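Local coordinates for pseudopodium-enriched atypical kinase 1 (PDB 6BHC), which is a pseudokinase that dimerizes through its kinase fold and probably works as a signalling scaffold rather than as an active kinase, at residues A[71-76]-A[148-153]. The protein carries 1 engineered substitution. Sequence-based numbering, arbitrary orientation.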
loop_
_atom_site.group_PDB
_atom_site.type_symbol
_atom_site.label_atom_id
_atom_site.label_comp_id
_atom_site.label_asym_id
_atom_site.label_seq_id
_atom_site.Cartn_x
_atom_site.Cartn_y
_atom_site.Cartn_z
ATOM N N ALA A 71 -7.092 -9.695 39.725
ATOM C CA ALA A 71 -6.038 -10.699 39.723
ATOM C C ALA A 71 -4.680 -10.018 39.673
ATOM O O ALA A 71 -4.571 -8.800 39.514
ATOM C CB ALA A 71 -6.196 -11.663 38.544
ATOM N N VAL A 72 -3.640 -10.837 39.813
ATOM C CA VAL A 72 -2.259 -10.421 39.621
ATOM C C VAL A 72 -1.700 -11.206 38.442
ATOM O O VAL A 72 -2.090 -12.353 38.197
ATOM C CB VAL A 72 -1.417 -10.630 40.903
ATOM C CG1 VAL A 72 -1.245 -12.113 41.209
ATOM C CG2 VAL A 72 -0.075 -9.935 40.789
ATOM N N TYR A 73 -0.801 -10.574 37.691
ATOM C CA TYR A 73 -0.273 -11.142 36.458
ATOM C C TYR A 73 1.229 -11.357 36.562
ATOM O O TYR A 73 1.952 -10.517 37.107
ATOM C CB TYR A 73 -0.567 -10.239 35.258
ATOM C CG TYR A 73 -2.009 -10.241 34.817
ATOM C CD1 TYR A 73 -2.473 -11.176 33.900
ATOM C CD2 TYR A 73 -2.905 -9.299 35.306
ATOM C CE1 TYR A 73 -3.791 -11.174 33.486
ATOM C CE2 TYR A 73 -4.224 -9.291 34.899
ATOM C CZ TYR A 73 -4.662 -10.230 33.990
ATOM O OH TYR A 73 -5.974 -10.226 33.582
ATOM N N TYR A 74 1.693 -12.480 36.016
ATOM C CA TYR A 74 3.112 -12.797 35.954
ATOM C C TYR A 74 3.436 -13.351 34.576
ATOM O O TYR A 74 2.746 -14.252 34.091
ATOM C CB TYR A 74 3.509 -13.818 37.027
ATOM C CG TYR A 74 3.474 -13.295 38.443
ATOM C CD1 TYR A 74 2.314 -13.364 39.202
ATOM C CD2 TYR A 74 4.608 -12.746 39.028
ATOM C CE1 TYR A 74 2.280 -12.892 40.501
ATOM C CE2 TYR A 74 4.586 -12.272 40.325
ATOM C CZ TYR A 74 3.418 -12.347 41.057
ATOM O OH TYR A 74 3.390 -11.876 42.349
ATOM N N THR A 75 4.477 -12.812 33.948
ATOM C CA THR A 75 4.976 -13.395 32.713
ATOM C C THR A 75 5.607 -14.750 33.007
ATOM O O THR A 75 6.314 -14.919 34.003
ATOM C CB THR A 75 5.998 -12.470 32.054
ATOM O OG1 THR A 75 7.120 -12.296 32.927
ATOM C CG2 THR A 75 5.376 -11.114 31.769
ATOM N N ALA A 76 5.342 -15.723 32.139
ATOM C CA ALA A 76 5.781 -17.088 32.384
ATOM C C ALA A 76 6.210 -17.744 31.081
ATOM O O ALA A 76 5.781 -17.359 29.990
ATOM C CB ALA A 76 4.682 -17.923 33.051
ATOM N N VAL A 148 -5.477 -18.535 35.657
ATOM C CA VAL A 148 -5.891 -18.393 34.268
ATOM C C VAL A 148 -4.664 -18.056 33.433
ATOM O O VAL A 148 -3.796 -17.293 33.870
ATOM C CB VAL A 148 -6.983 -17.313 34.112
ATOM C CG1 VAL A 148 -7.484 -17.251 32.678
ATOM C CG2 VAL A 148 -8.133 -17.583 35.074
ATOM N N ILE A 149 -4.588 -18.635 32.237
ATOM C CA ILE A 149 -3.479 -18.416 31.316
ATOM C C ILE A 149 -3.992 -17.609 30.132
ATOM O O ILE A 149 -5.066 -17.904 29.591
ATOM C CB ILE A 149 -2.862 -19.747 30.849
ATOM C CG1 ILE A 149 -2.542 -20.636 32.053
ATOM C CG2 ILE A 149 -1.605 -19.498 30.029
ATOM C CD1 ILE A 149 -1.595 -19.998 33.045
ATOM N N THR A 150 -3.231 -16.592 29.733
ATOM C CA THR A 150 -3.581 -15.761 28.591
ATOM C C THR A 150 -2.339 -15.505 27.751
ATOM O O THR A 150 -1.217 -15.478 28.265
ATOM C CB THR A 150 -4.208 -14.424 29.026
ATOM O OG1 THR A 150 -4.451 -13.609 27.872
ATOM C CG2 THR A 150 -3.288 -13.681 29.983
ATOM N N ARG A 151 -2.549 -15.324 26.446
ATOM C CA ARG A 151 -1.450 -15.069 25.523
ATOM C C ARG A 151 -1.160 -13.587 25.331
ATOM O O ARG A 151 -0.076 -13.241 24.849
ATOM C CB ARG A 151 -1.738 -15.711 24.162
ATOM C CG ARG A 151 -1.769 -17.233 24.187
ATOM C CD ARG A 151 -1.859 -17.818 22.783
ATOM N NE ARG A 151 -1.660 -19.266 22.784
ATOM C CZ ARG A 151 -2.646 -20.158 22.793
ATOM N NH1 ARG A 151 -2.368 -21.455 22.795
ATOM N NH2 ARG A 151 -3.910 -19.756 22.798
ATOM N N GLU A 152 -2.095 -12.709 25.690
ATOM C CA GLU A 152 -1.884 -11.263 25.613
ATOM C C GLU A 152 -1.381 -10.797 26.973
ATOM O O GLU A 152 -2.152 -10.682 27.929
ATOM C CB GLU A 152 -3.167 -10.542 25.212
ATOM C CG GLU A 152 -3.648 -10.841 23.796
ATOM C CD GLU A 152 -4.329 -12.192 23.673
ATOM O OE1 GLU A 152 -4.852 -12.693 24.692
ATOM O OE2 GLU A 152 -4.339 -12.755 22.557
ATOM N N VAL A 153 -0.082 -10.530 27.062
ATOM C CA VAL A 153 0.560 -10.195 28.331
ATOM C C VAL A 153 0.286 -8.740 28.687
ATOM O O VAL A 153 0.663 -7.835 27.928
ATOM C CB VAL A 153 2.070 -10.467 28.275
ATOM C CG1 VAL A 153 2.738 -9.985 29.551
ATOM C CG2 VAL A 153 2.332 -11.948 28.059
#
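Thr-75 and Val-153 make the closest touch between segments 71-76 and 148-153. Methyl meets methyl: Thr-75 CG2 lies 3.6 Å from Val-153 CG1. The two side chains cross at about a right angle. On Val-153 the branch that reaches Thr-75 is CG1, anti to the backbone N (chi1 174°).

A looser apolar touch joins Tyr-73 and Thr-150. Both side chains start out toward the opposite segment. The Thr-150 methyl comes to the edge of the ring, near its plane, with CG2 4.3 Å from Tyr-73 CE1. The Tyr-73 side chain also touches Pro-154 and Lys-89.

No hydrogen bond crosses between the segments. The hydroxyls are used elsewhere: Thr-75 OG1 with Thr-60, Tyr-73 OH with Gln-118, and Thr-150 OG1 with the carbonyl of Gln-119. Thr-150 OG1 also takes a weak bond from Glu-152 N, at 3.3 Å, where the chain turns out of its strand.

The segments lie on strands 71-78 and 143-150 of the antiparallel sheet in the N-terminal lobe. Strand 85-91 pairs with both and sits between them. Residues 151-153 follow strand 143-150, which in kinases leads into the hinge, and probably begin it. The contact thus probably bridges a roof strand and the hinge side of the cleft. Tyr-73 probably takes up space that a nucleotide would use in an active kinase, consistent with the unusual cleft of this pseudokinase.

The contact is small, burying 111 Å², and apolar. Thr-75 and Thr-150 each turn a methyl across and keep the hydroxyl for another partner. This implies weak van der Waals contact, not polar pairing, between the segments.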